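Local atomic coordinates of hypothetical protein (PDB entry 4QRL), a protein that is of unknown function but has a lipocalin-like beta-barrel fold of the calycin group, whose members often bind small hydrophobic ligands. Residues D8-Q19 / D96-L104; N34-A42 / T52-L60. All coordinates share one frame; numbering follows the deposited sequence.

Contact 1: D8-Q19 / D96-L104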
loop_
_atom_site.group_PDB
_atom_site.type_symbol
_atom_site.label_atom_id
_atom_site.label_comp_id
_atom_site.label_asym_id
_atom_site.label_seq_id
_atom_site.Cartn_x
_atom_site.Cartn_y
_atom_site.Cartn_z
ATOM N N ASP A 8 0.420 3.287 15.894
ATOM C CA ASP A 8 1.287 2.303 15.206
ATOM C C ASP A 8 1.334 2.498 13.691
ATOM O O ASP A 8 2.332 2.138 13.074
ATOM C CB ASP A 8 0.810 0.870 15.487
ATOM C CG ASP A 8 1.124 0.358 16.882
ATOM O OD1 ASP A 8 1.926 1.003 17.586
ATOM O OD2 ASP A 8 0.570 -0.678 17.258
ATOM N N LEU A 9 0.235 2.940 13.093
ATOM C CA LEU A 9 0.126 3.060 11.641
ATOM C C LEU A 9 1.032 4.153 11.077
ATOM O O LEU A 9 1.532 3.999 9.962
ATOM C CB LEU A 9 -1.335 3.302 11.196
ATOM C CG LEU A 9 -1.596 3.196 9.681
ATOM C CD1 LEU A 9 -1.292 1.788 9.135
ATOM C CD2 LEU A 9 -3.020 3.630 9.334
ATOM N N ALA A 10 1.231 5.248 11.838
ATOM C CA ALA A 10 2.017 6.406 11.422
ATOM C C ALA A 10 3.446 6.061 11.029
ATOM O O ALA A 10 4.141 5.343 11.746
ATOM C CB ALA A 10 2.024 7.455 12.519
ATOM N N GLY A 11 3.866 6.595 9.890
ATOM C CA GLY A 11 5.214 6.401 9.365
ATOM C C GLY A 11 5.295 5.656 8.053
ATOM O O GLY A 11 4.296 5.492 7.348
ATOM N N LYS A 12 6.502 5.116 7.765
ATOM C CA LYS A 12 6.815 4.454 6.512
ATOM C C LYS A 12 6.900 2.965 6.709
ATOM O O LYS A 12 7.408 2.492 7.728
ATOM C CB LYS A 12 8.125 5.019 5.931
ATOM C CG LYS A 12 8.406 4.521 4.505
ATOM C CD LYS A 12 9.697 5.150 3.962
ATOM C CE LYS A 12 9.434 6.283 3.014
ATOM N NZ LYS A 12 8.861 7.470 3.689
ATOM N N TRP A 13 6.424 2.253 5.712
ATOM C CA TRP A 13 6.298 0.817 5.718
ATOM C C TRP A 13 6.831 0.203 4.453
ATOM O O TRP A 13 6.414 0.598 3.352
ATOM C CB TRP A 13 4.798 0.474 5.838
ATOM C CG TRP A 13 4.172 0.846 7.136
ATOM C CD1 TRP A 13 3.422 1.952 7.404
ATOM C CD2 TRP A 13 4.102 0.016 8.301
ATOM N NE1 TRP A 13 2.994 1.926 8.719
ATOM C CE2 TRP A 13 3.401 0.742 9.294
ATOM C CE3 TRP A 13 4.627 -1.246 8.628
ATOM C CZ2 TRP A 13 3.140 0.204 10.558
ATOM C CZ3 TRP A 13 4.473 -1.723 9.931
ATOM C CH2 TRP A 13 3.743 -1.001 10.879
ATOM N N GLN A 14 7.730 -0.764 4.593
ATOM C CA GLN A 14 8.236 -1.470 3.406
ATOM C C GLN A 14 7.319 -2.628 3.106
ATOM O O GLN A 14 7.136 -3.478 3.968
ATOM C CB GLN A 14 9.662 -1.994 3.636
ATOM C CG GLN A 14 10.164 -2.812 2.420
ATOM C CD GLN A 14 11.519 -3.423 2.601
ATOM O OE1 GLN A 14 11.906 -3.808 3.698
ATOM N NE2 GLN A 14 12.254 -3.570 1.501
ATOM N N LEU A 15 6.770 -2.687 1.878
ATOM C CA LEU A 15 5.931 -3.824 1.483
ATOM C C LEU A 15 6.904 -4.950 1.127
ATOM O O LEU A 15 7.640 -4.865 0.140
ATOM C CB LEU A 15 4.984 -3.459 0.318
ATOM C CG LEU A 15 3.680 -4.303 0.170
ATOM C CD1 LEU A 15 2.678 -3.603 -0.763
ATOM C CD2 LEU A 15 3.966 -5.697 -0.380
ATOM N N ARG A 16 6.977 -5.942 1.995
ATOM C CA ARG A 16 7.917 -7.057 1.871
ATOM C C ARG A 16 7.448 -8.166 0.985
ATOM O O ARG A 16 8.272 -8.884 0.396
ATOM C CB ARG A 16 8.152 -7.687 3.273
ATOM C CG ARG A 16 8.834 -6.798 4.261
ATOM C CD ARG A 16 8.975 -7.552 5.564
ATOM N NE ARG A 16 9.946 -8.638 5.475
ATOM C CZ ARG A 16 10.366 -9.348 6.517
ATOM N NH1 ARG A 16 9.901 -9.093 7.735
ATOM N NH2 ARG A 16 11.249 -10.320 6.349
ATOM N N GLN A 17 6.150 -8.452 1.045
ATOM C CA GLN A 17 5.645 -9.621 0.351
ATOM C C GLN A 17 4.169 -9.515 0.022
ATOM O O GLN A 17 3.426 -8.853 0.737
ATOM C CB GLN A 17 5.844 -10.842 1.303
ATOM C CG GLN A 17 5.602 -12.205 0.691
ATOM C CD GLN A 17 5.618 -13.274 1.753
ATOM O OE1 GLN A 17 4.969 -13.162 2.783
ATOM N NE2 GLN A 17 6.388 -14.316 1.531
ATOM N N TYR A 18 3.755 -10.175 -1.074
ATOM C CA TYR A 18 2.350 -10.369 -1.389
ATOM C C TYR A 18 2.031 -11.814 -1.165
ATOM O O TYR A 18 2.802 -12.680 -1.584
ATOM C CB TYR A 18 1.967 -9.981 -2.825
ATOM C CG TYR A 18 1.848 -8.503 -3.095
ATOM C CD1 TYR A 18 0.797 -7.759 -2.562
ATOM C CD2 TYR A 18 2.715 -7.867 -3.977
ATOM C CE1 TYR A 18 0.658 -6.404 -2.843
ATOM C CE2 TYR A 18 2.589 -6.515 -4.262
ATOM C CZ TYR A 18 1.568 -5.784 -3.680
ATOM O OH TYR A 18 1.433 -4.459 -3.992
ATOM N N GLN A 19 0.878 -12.108 -0.555
ATOM C CA GLN A 19 0.445 -13.497 -0.428
ATOM C C GLN A 19 -0.833 -13.579 -1.204
ATOM O O GLN A 19 -1.861 -13.073 -0.774
ATOM C CB GLN A 19 0.292 -13.935 1.022
ATOM C CG GLN A 19 1.612 -13.956 1.755
ATOM C CD GLN A 19 1.422 -14.330 3.192
ATOM O OE1 GLN A 19 0.301 -14.581 3.657
ATOM N NE2 GLN A 19 2.507 -14.323 3.932
ATOM N N ASP A 96 -3.429 -7.295 10.717
ATOM C CA ASP A 96 -2.453 -7.120 11.784
ATOM C C ASP A 96 -1.881 -5.751 11.759
ATOM O O ASP A 96 -1.561 -5.231 10.682
ATOM C CB ASP A 96 -1.288 -8.134 11.680
ATOM C CG ASP A 96 -0.239 -7.944 12.764
ATOM O OD1 ASP A 96 -0.532 -8.260 13.936
ATOM O OD2 ASP A 96 0.856 -7.437 12.447
ATOM N N LEU A 97 -1.765 -5.155 12.950
ATOM C CA LEU A 97 -1.093 -3.888 13.115
ATOM C C LEU A 97 -0.421 -3.837 14.469
ATOM O O LEU A 97 -1.073 -3.978 15.500
ATOM C CB LEU A 97 -1.996 -2.658 12.909
ATOM C CG LEU A 97 -1.388 -1.278 13.273
ATOM C CD1 LEU A 97 -0.251 -0.885 12.329
ATOM C CD2 LEU A 97 -2.466 -0.189 13.314
ATOM N N SER A 98 0.885 -3.598 14.446
ATOM C CA SER A 98 1.698 -3.329 15.634
ATOM C C SER A 98 2.654 -2.239 15.199
ATOM O O SER A 98 2.669 -1.896 14.016
ATOM C CB SER A 98 2.407 -4.596 16.129
ATOM O OG SER A 98 3.449 -5.005 15.257
ATOM N N TYR A 99 3.470 -1.736 16.086
ATOM C CA TYR A 99 4.459 -0.714 15.724
ATOM C C TYR A 99 5.441 -1.185 14.619
ATOM O O TYR A 99 5.967 -0.354 13.890
ATOM C CB TYR A 99 5.265 -0.321 16.972
ATOM C CG TYR A 99 6.056 0.949 16.779
ATOM C CD1 TYR A 99 5.414 2.172 16.592
ATOM C CD2 TYR A 99 7.449 0.934 16.789
ATOM C CE1 TYR A 99 6.138 3.349 16.418
ATOM C CE2 TYR A 99 8.185 2.113 16.640
ATOM C CZ TYR A 99 7.523 3.313 16.423
ATOM O OH TYR A 99 8.236 4.478 16.274
ATOM N N SER A 100 5.715 -2.499 14.507
ATOM C CA SER A 100 6.690 -2.953 13.512
ATOM C C SER A 100 6.092 -3.792 12.371
ATOM O O SER A 100 6.769 -4.003 11.369
ATOM C CB SER A 100 7.793 -3.740 14.216
ATOM O OG SER A 100 7.207 -4.827 14.905
ATOM N N SER A 101 4.824 -4.236 12.495
ATOM C CA SER A 101 4.203 -5.122 11.519
ATOM C C SER A 101 2.829 -4.618 11.043
ATOM O O SER A 101 2.031 -4.153 11.844
ATOM C CB SER A 101 4.043 -6.514 12.119
ATOM O OG SER A 101 3.250 -7.335 11.278
ATOM N N LEU A 102 2.559 -4.752 9.755
ATOM C CA LEU A 102 1.288 -4.362 9.139
ATOM C C LEU A 102 0.895 -5.414 8.094
ATOM O O LEU A 102 1.718 -5.787 7.263
ATOM C CB LEU A 102 1.331 -2.949 8.512
ATOM C CG LEU A 102 0.062 -2.472 7.743
ATOM C CD1 LEU A 102 -1.171 -2.338 8.676
ATOM C CD2 LEU A 102 0.299 -1.158 7.051
ATOM N N ARG A 103 -0.345 -5.902 8.170
ATOM C CA ARG A 103 -0.859 -6.902 7.249
ATOM C C ARG A 103 -2.225 -6.438 6.758
ATOM O O ARG A 103 -3.168 -6.277 7.564
ATOM C CB ARG A 103 -0.918 -8.277 7.948
ATOM C CG ARG A 103 -1.155 -9.464 7.036
ATOM C CD ARG A 103 -1.414 -10.686 7.893
ATOM N NE ARG A 103 -1.613 -11.887 7.096
ATOM C CZ ARG A 103 -0.652 -12.756 6.798
ATOM N NH1 ARG A 103 0.589 -12.557 7.227
ATOM N NH2 ARG A 103 -0.922 -13.825 6.066
ATOM N N LEU A 104 -2.313 -6.182 5.448
ATOM C CA LEU A 104 -3.508 -5.718 4.766
ATOM C C LEU A 104 -4.071 -6.835 3.883
ATOM O O LEU A 104 -3.308 -7.594 3.294
ATOM C CB LEU A 104 -3.205 -4.462 3.921
ATOM C CG LEU A 104 -2.712 -3.214 4.671
ATOM C CD1 LEU A 104 -2.498 -2.056 3.705
ATOM C CD2 LEU A 104 -3.662 -2.818 5.820
HETATM O O HOH W 1 6.695 5.261 13.692
#
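At one end of the lipocalin-like barrel, W13 of the G-x-W sequence (G11, W13) at the start of strand 11-19, as in classical lipocalins, packs against the turn that joins strands 89-97 and 101-106. L102 CB sits over one face of the indole, 3.7 Å from the centroid of the W13 six-membered ring, in a CH-pi contact. The far rim of the ring reaches the turn backbone: W13 CH2 lies 3.4 Å from S98 O and W13 CZ3 3.5 Å from S100 O, both oxygens at the ring edge. An almost straight bond (178°) from W13 NE1 to L9 O, 2.8 Å long and in the ring plane, helps fix the indole's rotation. With CG anti to the backbone N (chi1 -170°), L9 sends CD1 to within 3.9 Å of L102 CD2, while L97 CD1 approaches D8 CB at 3.8 Å. S98 OG accepts from S101 N, an ST motif that shapes the turn. A leucine in place of W13 has no N-H for L9 O and no flat face for L102 CB, and would probably leave that carbonyl short of a donor and a gap beside L102 and the turn. K115 of strand 109-115 bonds both D8 O and Y99 O, tying the two segments together; F35 of strand 25-36 meets the indole, and L102 leans on V94 of strand 89-97.

Contact 2: N34-A42 / T52-L60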
loop_
_atom_site.group_PDB
_atom_site.type_symbol
_atom_site.label_atom_id
_atom_site.label_comp_id
_atom_site.label_asym_id
_atom_site.label_seq_id
_atom_site.Cartn_x
_atom_site.Cartn_y
_atom_site.Cartn_z
ATOM N N ASN A 34 3.359 5.145 3.075
ATOM C CA ASN A 34 3.552 6.094 4.150
ATOM C C ASN A 34 2.204 6.643 4.568
ATOM O O ASN A 34 1.359 6.971 3.710
ATOM C CB ASN A 34 4.483 7.207 3.653
ATOM C CG ASN A 34 4.955 8.115 4.728
ATOM O OD1 ASN A 34 4.362 9.165 5.004
ATOM N ND2 ASN A 34 6.037 7.719 5.355
ATOM N N PHE A 35 1.968 6.653 5.880
ATOM C CA PHE A 35 0.722 7.130 6.481
ATOM C C PHE A 35 1.034 8.287 7.416
ATOM O O PHE A 35 1.781 8.109 8.383
ATOM C CB PHE A 35 0.014 5.988 7.250
ATOM C CG PHE A 35 -0.279 4.755 6.425
ATOM C CD1 PHE A 35 -1.465 4.643 5.706
ATOM C CD2 PHE A 35 0.603 3.673 6.420
ATOM C CE1 PHE A 35 -1.731 3.501 4.936
ATOM C CE2 PHE A 35 0.356 2.547 5.618
ATOM C CZ PHE A 35 -0.836 2.433 4.938
ATOM N N GLN A 36 0.460 9.475 7.157
ATOM C CA GLN A 36 0.709 10.582 8.078
ATOM C C GLN A 36 -0.551 11.426 8.268
ATOM O O GLN A 36 -0.847 12.262 7.417
ATOM C CB GLN A 36 1.882 11.471 7.610
ATOM C CG GLN A 36 3.295 10.847 7.725
ATOM C CD GLN A 36 3.820 10.641 9.138
ATOM O OE1 GLN A 36 3.282 11.152 10.127
ATOM N NE2 GLN A 36 4.925 9.915 9.256
ATOM N N LYS A 37 -1.289 11.174 9.370
ATOM C CA LYS A 37 -2.517 11.885 9.786
ATOM C C LYS A 37 -3.471 12.103 8.590
ATOM O O LYS A 37 -3.825 13.248 8.274
ATOM C CB LYS A 37 -2.169 13.231 10.458
ATOM C CG LYS A 37 -1.165 13.085 11.607
ATOM C CD LYS A 37 -0.988 14.371 12.412
ATOM C CE LYS A 37 -0.222 14.133 13.699
ATOM N NZ LYS A 37 -0.790 13.001 14.497
ATOM N N GLY A 38 -3.849 11.005 7.932
ATOM C CA GLY A 38 -4.757 11.049 6.785
ATOM C C GLY A 38 -4.084 11.095 5.434
ATOM O O GLY A 38 -4.678 10.660 4.448
ATOM N N SER A 39 -2.854 11.627 5.352
ATOM C CA SER A 39 -2.109 11.661 4.092
ATOM C C SER A 39 -1.440 10.322 3.786
ATOM O O SER A 39 -0.787 9.726 4.644
ATOM C CB SER A 39 -1.019 12.742 4.129
ATOM O OG SER A 39 -1.534 14.046 3.935
ATOM N N PHE A 40 -1.638 9.844 2.570
ATOM C CA PHE A 40 -1.046 8.619 2.089
ATOM C C PHE A 40 -0.104 8.925 0.952
ATOM O O PHE A 40 -0.398 9.763 0.087
ATOM C CB PHE A 40 -2.135 7.633 1.587
ATOM C CG PHE A 40 -1.550 6.374 0.993
ATOM C CD1 PHE A 40 -1.131 5.323 1.812
ATOM C CD2 PHE A 40 -1.433 6.225 -0.394
ATOM C CE1 PHE A 40 -0.637 4.137 1.255
ATOM C CE2 PHE A 40 -0.899 5.058 -0.944
ATOM C CZ PHE A 40 -0.518 4.012 -0.121
ATOM N N SER A 41 0.999 8.206 0.918
ATOM C CA SER A 41 1.912 8.281 -0.187
ATOM C C SER A 41 2.602 6.933 -0.320
ATOM O O SER A 41 2.725 6.197 0.658
ATOM C CB SER A 41 2.895 9.445 -0.045
ATOM O OG SER A 41 3.706 9.394 1.112
ATOM N N ALA A 42 2.946 6.572 -1.553
ATOM C CA ALA A 42 3.671 5.322 -1.843
ATOM C C ALA A 42 4.841 5.631 -2.745
ATOM O O ALA A 42 4.670 6.269 -3.786
ATOM C CB ALA A 42 2.762 4.283 -2.479
ATOM N N THR A 52 9.266 6.871 -8.241
ATOM C CA THR A 52 7.920 7.323 -8.582
ATOM C C THR A 52 7.107 7.377 -7.290
ATOM O O THR A 52 7.161 6.432 -6.494
ATOM C CB THR A 52 7.311 6.407 -9.660
ATOM O OG1 THR A 52 7.818 6.814 -10.926
ATOM C CG2 THR A 52 5.794 6.472 -9.709
ATOM N N THR A 53 6.398 8.481 -7.049
ATOM C CA THR A 53 5.588 8.596 -5.836
ATOM C C THR A 53 4.132 8.798 -6.221
ATOM O O THR A 53 3.811 9.610 -7.107
ATOM C CB THR A 53 6.079 9.722 -4.904
ATOM O OG1 THR A 53 7.498 9.648 -4.753
ATOM C CG2 THR A 53 5.399 9.696 -3.512
ATOM N N PHE A 54 3.263 8.042 -5.562
ATOM C CA PHE A 54 1.821 8.155 -5.693
ATOM C C PHE A 54 1.304 8.840 -4.435
ATOM O O PHE A 54 1.813 8.596 -3.342
ATOM C CB PHE A 54 1.167 6.790 -5.885
ATOM C CG PHE A 54 1.665 6.059 -7.105
ATOM C CD1 PHE A 54 2.782 5.231 -7.032
ATOM C CD2 PHE A 54 1.025 6.208 -8.335
ATOM C CE1 PHE A 54 3.248 4.555 -8.175
ATOM C CE2 PHE A 54 1.497 5.540 -9.478
ATOM C CZ PHE A 54 2.586 4.698 -9.380
ATOM N N PHE A 55 0.277 9.661 -4.573
ATOM C CA PHE A 55 -0.260 10.396 -3.431
ATOM C C PHE A 55 -1.739 10.169 -3.292
ATOM O O PHE A 55 -2.451 9.989 -4.282
ATOM C CB PHE A 55 0.005 11.909 -3.569
ATOM C CG PHE A 55 1.464 12.279 -3.540
ATOM C CD1 PHE A 55 2.218 12.291 -4.710
ATOM C CD2 PHE A 55 2.093 12.605 -2.338
ATOM C CE1 PHE A 55 3.569 12.636 -4.683
ATOM C CE2 PHE A 55 3.445 12.938 -2.309
ATOM C CZ PHE A 55 4.171 12.958 -3.487
ATOM N N GLY A 56 -2.186 10.245 -2.057
ATOM C CA GLY A 56 -3.588 10.078 -1.739
ATOM C C GLY A 56 -3.893 10.344 -0.289
ATOM O O GLY A 56 -3.178 11.072 0.411
ATOM N N ASN A 57 -5.010 9.787 0.129
ATOM C CA ASN A 57 -5.504 9.877 1.487
ATOM C C ASN A 57 -5.932 8.515 1.947
ATOM O O ASN A 57 -6.171 7.630 1.135
ATOM C CB ASN A 57 -6.690 10.845 1.536
ATOM C CG ASN A 57 -6.281 12.277 1.466
ATOM O OD1 ASN A 57 -6.119 12.975 2.478
ATOM N ND2 ASN A 57 -6.122 12.742 0.267
ATOM N N TYR A 58 -6.103 8.375 3.258
ATOM C CA TYR A 58 -6.633 7.172 3.863
ATOM C C TYR A 58 -7.523 7.563 5.042
ATOM O O TYR A 58 -7.359 8.622 5.653
ATOM C CB TYR A 58 -5.521 6.191 4.278
ATOM C CG TYR A 58 -4.754 6.670 5.493
ATOM C CD1 TYR A 58 -3.688 7.563 5.362
ATOM C CD2 TYR A 58 -5.119 6.267 6.779
ATOM C CE1 TYR A 58 -3.013 8.053 6.483
ATOM C CE2 TYR A 58 -4.455 6.758 7.909
ATOM C CZ TYR A 58 -3.379 7.621 7.750
ATOM O OH TYR A 58 -2.755 8.154 8.848
ATOM N N SER A 59 -8.461 6.692 5.345
ATOM C CA SER A 59 -9.377 6.824 6.470
ATOM C C SER A 59 -9.522 5.450 7.109
ATOM O O SER A 59 -9.249 4.415 6.458
ATOM C CB SER A 59 -10.728 7.414 6.058
ATOM O OG SER A 59 -11.464 6.577 5.181
ATOM N N LEU A 60 -9.875 5.446 8.400
ATOM C CA LEU A 60 -10.019 4.224 9.185
ATOM C C LEU A 60 -11.453 4.068 9.667
ATOM O O LEU A 60 -12.074 5.050 10.046
ATOM C CB LEU A 60 -9.051 4.261 10.396
ATOM C CG LEU A 60 -7.567 4.606 10.092
ATOM C CD1 LEU A 60 -6.769 4.823 11.388
ATOM C CD2 LEU A 60 -6.914 3.532 9.202
#
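F35, at the end of strand 25-36, points the edge of its ring at the face of Y58 in a T-shaped pair, centroids 5.1 Å apart and planes at 89°. The chain then reverses through a type I' turn, Q36 to S39, and the Y58 ring lies against it. G38 CA covers the face of Y58 opposite F35, and G38 N gives a practically straight bond (179°) to Y58 OH, 3.2 Å long. The return bond runs from Y58 N to G38 O, so this glycine is gripped by both backbone and side chain of one tyrosine. Y58 can lie across the turn because its CG sits between the backbone N and the carbonyl carbon (chi1 73°). From S39 the segment pairs antiparallel with strand 51-61. F40 and G56 exchange two backbone bonds, and F40 CB also reaches Y58 CD1 at 4.1 Å. S41 CB meets the F55 ring at CD2, 4.0 Å away, on the face of the sheet opposite F40 and A42. A42 and F54 form the next hydrogen-bonded pair. The chemistry thus divides: backbone bonds set the strand register, whereas the Y58 ring and its phenolic oxygen tie the tight turn, and F35 just before it, to strand 51-61.

Overall arrangement
Both contacts belong to one closed antiparallel barrel, and along the chain contact 2 is nested inside the loop that contact 1 closes. Contact 1 lies mainly at the surface, although W13 and L102 are buried; it joins strands that are not neighbours in the sheet, through side-chain packing against a turn. Contact 2 is partly buried and mainly joins adjacent strands 39-45 and 51-61, with a ladder of backbone bonds that contact 1 lacks, and also brings in F35 from strand 25-36. They meet where strands 11-19 and 25-36 run side by side: G11 N probably bonds F35 O, and F35 is the side chain common to both packing regions.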